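Local coordinates for tyrosine specific protein phosphatase (Trypanosoma cruzi, PDB 4AZ1) that probably removes phosphate from phosphotyrosine residues of proteins, at residues F7-T10 against K11-V14; L43-R46 against H47-R50; L209-N212 against V213-S216. One frame throughout, in Å; residues are numbered along the deposited sequence.

Contact 1 of 3, residues F7-T10 against K11-V14; sequences FPFT and KLSV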
loop_
_atom_site.group_PDB
_atom_site.type_symbol
_atom_site.label_atom_id
_atom_site.label_comp_id
_atom_site.label_asym_id
_atom_site.label_seq_id
_atom_site.Cartn_x
_atom_site.Cartn_y
_atom_site.Cartn_z
ATOM N N PHE A 7 -34.929 9.301 29.058
ATOM C CA PHE A 7 -33.984 10.231 28.456
ATOM C C PHE A 7 -34.275 11.684 28.833
ATOM O O PHE A 7 -34.684 12.482 27.984
ATOM C CB PHE A 7 -33.990 10.065 26.940
ATOM C CG PHE A 7 -32.788 10.646 26.269
ATOM C CD1 PHE A 7 -31.514 10.205 26.606
ATOM C CD2 PHE A 7 -32.925 11.623 25.298
ATOM C CE1 PHE A 7 -30.388 10.746 25.991
ATOM C CE2 PHE A 7 -31.808 12.160 24.666
ATOM C CZ PHE A 7 -30.538 11.721 25.018
ATOM N N PRO A 8 -34.031 12.041 30.104
ATOM C CA PRO A 8 -34.386 13.377 30.605
ATOM C C PRO A 8 -33.616 14.548 29.971
ATOM O O PRO A 8 -33.976 15.693 30.239
ATOM C CB PRO A 8 -34.103 13.282 32.113
ATOM C CG PRO A 8 -33.190 12.113 32.278
ATOM C CD PRO A 8 -33.493 11.166 31.163
ATOM N N PHE A 9 -32.611 14.268 29.141
ATOM C CA PHE A 9 -31.859 15.308 28.422
ATOM C C PHE A 9 -32.781 16.253 27.640
ATOM O O PHE A 9 -32.484 17.445 27.468
ATOM C CB PHE A 9 -30.869 14.632 27.471
ATOM C CG PHE A 9 -29.949 15.579 26.757
ATOM C CD1 PHE A 9 -28.769 16.004 27.356
ATOM C CD2 PHE A 9 -30.243 16.018 25.468
ATOM C CE1 PHE A 9 -27.900 16.869 26.695
ATOM C CE2 PHE A 9 -29.375 16.884 24.799
ATOM C CZ PHE A 9 -28.202 17.312 25.421
ATOM N N THR A 10 -33.902 15.723 27.163
ATOM C CA THR A 10 -34.832 16.521 26.365
ATOM C C THR A 10 -35.679 17.445 27.228
ATOM O O THR A 10 -36.418 18.285 26.705
ATOM C CB THR A 10 -35.781 15.641 25.518
ATOM O OG1 THR A 10 -36.450 14.703 26.369
ATOM C CG2 THR A 10 -35.001 14.893 24.439
ATOM N N LYS A 11 -35.573 17.296 28.545
ATOM C CA LYS A 11 -36.323 18.160 29.458
ATOM C C LYS A 11 -35.559 19.438 29.811
ATOM O O LYS A 11 -36.146 20.408 30.294
ATOM C CB LYS A 11 -36.689 17.403 30.736
ATOM C CG LYS A 11 -37.779 16.357 30.556
ATOM C CD LYS A 11 -38.358 15.950 31.902
ATOM C CE LYS A 11 -39.293 14.747 31.768
ATOM N NZ LYS A 11 -40.282 14.890 30.653
ATOM N N LEU A 12 -34.251 19.425 29.575
ATOM C CA LEU A 12 -33.386 20.551 29.918
ATOM C C LEU A 12 -33.529 21.684 28.909
ATOM O O LEU A 12 -33.819 21.440 27.740
ATOM C CB LEU A 12 -31.922 20.108 29.937
ATOM C CG LEU A 12 -31.486 18.987 30.881
ATOM C CD1 LEU A 12 -30.067 18.552 30.529
ATOM C CD2 LEU A 12 -31.579 19.420 32.352
ATOM N N SER A 13 -33.314 22.919 29.361
ATOM C CA SER A 13 -33.277 24.058 28.452
ATOM C C SER A 13 -32.112 23.895 27.471
ATOM O O SER A 13 -31.193 23.106 27.721
ATOM C CB SER A 13 -33.115 25.354 29.238
ATOM O OG SER A 13 -31.832 25.412 29.830
ATOM N N VAL A 14 -32.147 24.630 26.360
ATOM C CA VAL A 14 -31.053 24.603 25.387
ATOM C C VAL A 14 -29.693 24.887 26.043
ATOM O O VAL A 14 -28.713 24.177 25.800
ATOM C CB VAL A 14 -31.279 25.597 24.221
ATOM C CG1 VAL A 14 -30.136 25.499 23.220
ATOM C CG2 VAL A 14 -32.599 25.325 23.517
#
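The ring of Phe9 meets Leu12 obliquely: its CD1 lies 4.3 Å from Leu12 CD1, the apolar side-chain contact between the two halves of this turn. Phe9 also stacks on the ring of Tyr281 and reaches Met285, both on helix 274-288, so it sits buried between that helix and helix 14-30, where it touches Arg20 and Val21. The other flat group, the Phe7 ring, carries Phe9 CB on one face, 3.8 Å above the plane and offset toward the rim; Phe7 itself rests on Tyr281, Leu284 and Leu288.

The backbone from Pro8 to Leu12 curls tightly. Lys11 N donates to Pro8 O over 2.8 Å, arriving well above the carbonyl plane rather than at a lone pair, as happens when the chain winds with three-residue spacing. Lys11 CB lies 3.2 Å from the same Pro8 O, and with CG beside the backbone N (chi1 -72°) the aliphatic root passes close to this carbonyl, while the rest of the chain leads away. One residue on, Leu12 N makes a weak bond of 3.4 Å to Phe9 O, a carbonyl that also accepts from Gln17 NE2. At the start of the turn, Thr10 OG1 donates to Phe7 O at 3.3 Å, nearly in line with the carbonyl bond (C=O...O angle 164°). The threonine reaches back because its hydroxyl is held between N and the carbonyl carbon (chi1 54°), and Thr10 N adds a weak bond to the same oxygen.

Ser13 follows as the N-cap of helix 14-30, its OG bonded to Ala16 N. The whole is a short 3-10 turn running into a serine-capped helix start, with the Phe7 and Phe9 side chains packed on helix 274-288.

Contact 2 of 3, residues L43-R46 against H47-R50; sequences LKNR and HKNR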
loop_
_atom_site.group_PDB
_atom_site.type_symbol
_atom_site.label_atom_id
_atom_site.label_comp_id
_atom_site.label_asym_id
_atom_site.label_seq_id
_atom_site.Cartn_x
_atom_site.Cartn_y
_atom_site.Cartn_z
ATOM N N LEU A 43 3.224 0.924 18.603
ATOM C CA LEU A 43 4.414 1.764 18.748
ATOM C C LEU A 43 5.610 1.343 17.885
ATOM O O LEU A 43 6.372 2.194 17.423
ATOM C CB LEU A 43 4.840 1.846 20.215
ATOM C CG LEU A 43 4.387 3.114 20.937
ATOM C CD1 LEU A 43 4.607 3.017 22.447
ATOM C CD2 LEU A 43 5.095 4.335 20.363
ATOM N N LYS A 44 5.799 0.043 17.679
ATOM C CA LYS A 44 6.881 -0.386 16.806
ATOM C C LYS A 44 6.510 -0.284 15.325
ATOM O O LYS A 44 7.353 -0.498 14.455
ATOM C CB LYS A 44 7.402 -1.784 17.182
ATOM C CG LYS A 44 6.447 -2.931 16.924
ATOM C CD LYS A 44 7.203 -4.252 16.912
ATOM C CE LYS A 44 6.318 -5.398 16.448
ATOM N NZ LYS A 44 7.080 -6.675 16.351
ATOM N N ASN A 45 5.259 0.065 15.036
ATOM C CA ASN A 45 4.842 0.247 13.643
ATOM C C ASN A 45 4.552 1.694 13.280
ATOM O O ASN A 45 3.593 1.972 12.556
ATOM C CB ASN A 45 3.616 -0.613 13.318
ATOM C CG ASN A 45 3.987 -2.015 12.905
ATOM O OD1 ASN A 45 4.464 -2.242 11.786
ATOM N ND2 ASN A 45 3.764 -2.970 13.798
ATOM N N ARG A 46 5.378 2.617 13.758
ATOM C CA ARG A 46 5.119 4.031 13.506
ATOM C C ARG A 46 5.226 4.421 12.031
ATOM O O ARG A 46 4.635 5.415 11.605
ATOM C CB ARG A 46 5.996 4.928 14.386
ATOM C CG ARG A 46 7.482 4.655 14.326
ATOM C CD ARG A 46 8.222 5.748 15.085
ATOM N NE ARG A 46 7.443 6.189 16.241
ATOM C CZ ARG A 46 7.672 7.308 16.922
ATOM N NH1 ARG A 46 8.664 8.114 16.568
ATOM N NH2 ARG A 46 6.901 7.619 17.957
ATOM N N HIS A 47 5.962 3.626 11.255
ATOM C CA HIS A 47 6.061 3.840 9.817
ATOM C C HIS A 47 4.685 3.771 9.174
ATOM O O HIS A 47 4.466 4.349 8.112
ATOM C CB HIS A 47 6.966 2.785 9.157
ATOM C CG HIS A 47 8.426 2.938 9.471
ATOM N ND1 HIS A 47 8.922 3.955 10.258
ATOM C CD2 HIS A 47 9.493 2.196 9.094
ATOM C CE1 HIS A 47 10.236 3.830 10.357
ATOM N NE2 HIS A 47 10.608 2.770 9.666
ATOM N N LYS A 48 3.761 3.054 9.810
ATOM C CA LYS A 48 2.432 2.867 9.240
ATOM C C LYS A 48 1.364 3.611 10.013
ATOM O O LYS A 48 0.167 3.484 9.733
ATOM C CB LYS A 48 2.087 1.378 9.137
ATOM C CG LYS A 48 2.895 0.650 8.071
ATOM C CD LYS A 48 2.647 -0.848 8.104
ATOM C CE LYS A 48 3.440 -1.550 6.999
ATOM N NZ LYS A 48 3.414 -3.028 7.161
ATOM N N ASN A 49 1.794 4.384 11.001
ATOM C CA ASN A 49 0.855 5.232 11.719
ATOM C C ASN A 49 0.719 6.574 11.009
ATOM O O ASN A 49 1.726 7.231 10.715
ATOM C CB ASN A 49 1.315 5.405 13.167
ATOM C CG ASN A 49 1.200 4.118 13.962
ATOM O OD1 ASN A 49 0.388 3.251 13.630
ATOM N ND2 ASN A 49 1.995 3.992 15.020
ATOM N N ARG A 50 -0.517 6.970 10.712
ATOM C CA ARG A 50 -0.761 8.272 10.114
ATOM C C ARG A 50 -0.391 9.404 11.091
ATOM O O ARG A 50 0.165 10.430 10.698
ATOM C CB ARG A 50 -2.219 8.386 9.678
ATOM C CG ARG A 50 -2.557 9.683 8.928
ATOM C CD ARG A 50 -4.002 9.678 8.380
ATOM N NE ARG A 50 -4.173 8.687 7.311
ATOM C CZ ARG A 50 -3.811 8.876 6.044
ATOM N NH1 ARG A 50 -3.273 10.027 5.671
ATOM N NH2 ARG A 50 -3.990 7.917 5.138
#
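Asn49 holds CG beside its backbone N (chi1 -69°), which turns the amide back across the preceding turn, where Asn49 ND2 comes within 3.5 Å of Arg46 CA. Arg46 places CG between N and the carbonyl carbon (chi1 53°), sending the guanidinium outward while its CB stays 4.2 Å from Asn49 ND2. Two bonds with three-residue spacing wind the backbone: Lys48 N to Asn45 O at 3.0 Å and Asn49 N to Arg46 O at 3.1 Å, both donors standing above the carbonyl planes. Lys48 runs out extended, its CD 4.3 Å from Asn45 OD1, and its NZ forms a salt bridge with Asp103. His47 turns to the second subunit, where NE2 makes a weak bond to Arg30 O of that chain.

Lys48-Asn49-Arg50 opens the KNRY motif that, in this family, begins the phosphotyrosine recognition loop. Asn49 is gripped at both ends of its amide, with ND2 on Ser42 O and OD1 accepting from Tyr76 OH and Asn78 ND2. These bonds satisfy a buried polar group, fix its flip, and tie the end of helix 40-44 to the loop that follows.

Contact 3 of 3, residues L209-N212 against V213-S216; sequences LLTN and VKNS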
loop_
_atom_site.group_PDB
_atom_site.type_symbol
_atom_site.label_atom_id
_atom_site.label_comp_id
_atom_site.label_asym_id
_atom_site.label_seq_id
_atom_site.Cartn_x
_atom_site.Cartn_y
_atom_site.Cartn_z
ATOM N N LEU A 209 -26.213 5.719 7.007
ATOM C CA LEU A 209 -25.047 4.914 7.359
ATOM C C LEU A 209 -25.410 3.798 8.343
ATOM O O LEU A 209 -24.991 2.648 8.169
ATOM C CB LEU A 209 -23.942 5.783 7.955
ATOM C CG LEU A 209 -23.174 6.738 7.042
ATOM C CD1 LEU A 209 -22.023 7.335 7.820
ATOM C CD2 LEU A 209 -22.650 6.015 5.802
ATOM N N LEU A 210 -26.198 4.134 9.364
ATOM C CA LEU A 210 -26.566 3.150 10.376
ATOM C C LEU A 210 -27.474 2.072 9.787
ATOM O O LEU A 210 -27.447 0.920 10.229
ATOM C CB LEU A 210 -27.212 3.826 11.587
ATOM C CG LEU A 210 -26.273 4.810 12.298
ATOM C CD1 LEU A 210 -27.011 5.543 13.393
ATOM C CD2 LEU A 210 -25.083 4.067 12.876
ATOM N N THR A 211 -28.272 2.449 8.793
ATOM C CA THR A 211 -29.095 1.476 8.077
ATOM C C THR A 211 -28.196 0.460 7.382
ATOM O O THR A 211 -28.451 -0.743 7.449
ATOM C CB THR A 211 -30.039 2.157 7.080
ATOM O OG1 THR A 211 -31.075 2.833 7.804
ATOM C CG2 THR A 211 -30.673 1.135 6.140
ATOM N N ASN A 212 -27.129 0.937 6.741
ATOM C CA ASN A 212 -26.146 0.027 6.169
ATOM C C ASN A 212 -25.587 -0.926 7.209
ATOM O O ASN A 212 -25.542 -2.128 6.974
ATOM C CB ASN A 212 -24.995 0.785 5.503
ATOM C CG ASN A 212 -25.407 1.439 4.212
ATOM O OD1 ASN A 212 -25.025 2.571 3.931
ATOM N ND2 ASN A 212 -26.221 0.740 3.430
ATOM N N VAL A 213 -25.154 -0.379 8.347
ATOM C CA VAL A 213 -24.620 -1.197 9.431
ATOM C C VAL A 213 -25.596 -2.304 9.808
ATOM O O VAL A 213 -25.228 -3.484 9.821
ATOM C CB VAL A 213 -24.245 -0.348 10.674
ATOM C CG1 VAL A 213 -23.970 -1.225 11.871
ATOM C CG2 VAL A 213 -23.029 0.495 10.380
ATOM N N LYS A 214 -26.846 -1.929 10.074
ATOM C CA LYS A 214 -27.866 -2.884 10.509
ATOM C C LYS A 214 -28.155 -3.978 9.488
ATOM O O LYS A 214 -28.424 -5.128 9.859
ATOM C CB LYS A 214 -29.176 -2.165 10.806
ATOM C CG LYS A 214 -29.127 -1.193 11.956
ATOM C CD LYS A 214 -30.495 -0.547 12.119
ATOM C CE LYS A 214 -30.370 0.946 12.379
ATOM N NZ LYS A 214 -31.621 1.680 12.029
ATOM N N ASN A 215 -28.137 -3.615 8.208
ATOM C CA ASN A 215 -28.441 -4.569 7.141
ATOM C C ASN A 215 -27.221 -5.424 6.770
ATOM O O ASN A 215 -27.324 -6.357 5.974
ATOM C CB ASN A 215 -29.010 -3.835 5.911
ATOM C CG ASN A 215 -30.366 -3.184 6.184
ATOM O OD1 ASN A 215 -30.912 -3.294 7.281
ATOM N ND2 ASN A 215 -30.908 -2.496 5.180
ATOM N N SER A 216 -26.065 -5.100 7.351
ATOM C CA SER A 216 -24.837 -5.868 7.104
ATOM C C SER A 216 -24.807 -7.099 8.016
ATOM O O SER A 216 -25.542 -7.150 9.006
ATOM C CB SER A 216 -23.612 -4.997 7.379
ATOM O OG SER A 216 -23.339 -4.977 8.766
HETATM O O HOH W 1 -30.995 4.131 10.478
#
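Val213 lies over the carbonyls of the preceding helical turn: its CB is 3.5 Å from Leu210 O, and its CG2, placed beside the backbone N while CG1 runs anti to it (chi1 168°), is 3.7 Å from Leu209 O. Outward, the isopropyl group packs on Tyr240 of helix 232-247 and on Ile117 of strand 115-118, so the valine fills the seam between helix and sheet. Leu210 adds to the helix side of this core on Leu236, Tyr240 and Leu243, while Leu209 meets the sheet at Ile117, Val189 and Tyr191.

Thr211 faces the other way. Its CG2 runs alongside the Asn215 side chain, 3.8 Å from Asn215 ND2, the two pointing the same way. Its OG1, beside the backbone N (chi1 -72°), has Glu207 O one turn back and a water at 3.0 Å as alternative acceptors for its one proton. That water also accepts from Lys214 NZ, which stands too far from the hydroxyl for a direct bond. The lysine reaches it by bending at chi3, its CG passing 3.2 Å from Leu210 O.

Asn212 turns toward the sheet, touching Leu115 and Val189, and its OD1 accepts from Arg171 NH2. Through the backbone run regular helical bonds, among them Lys214 N to Leu210 O at 2.9 Å. Where helix 203-215 ends, Ser216 folds back: its OG donates on a lone pair of Val213 O at 2.6 Å, and Ser216 N bonds to the same oxygen. Two donors thus serve one carbonyl of the last turn, probably compensating in part for missing helical partners. The chemistry is divided by face: apolar groups seal the helix into the core, an asparagine crosses to an arginine of the sheet, and a water-bridged threonine and lysine line the outer side.

The three contacts are separate local turns in series along the chain, none touching another. Contacts 1 and 2 lie on opposite sides of the chain's centre, with their own centres 43 Å apart; contact 3 is 28 Å from contact 1 and 31 Å from contact 2, centre to centre. The signature phosphate-binding loop of the family runs between strand 222-225 and helix 232-247. Contact 2 approaches it directly, since Arg50 touches Ser227, whereas contact 3 meets the same unit through Leu210 and Val213, which pack against helix 232-247. Contact 1 is farther out, joining the N-terminal turn to helix 274-288, and its nearest atoms are about 14 Å from contact 3.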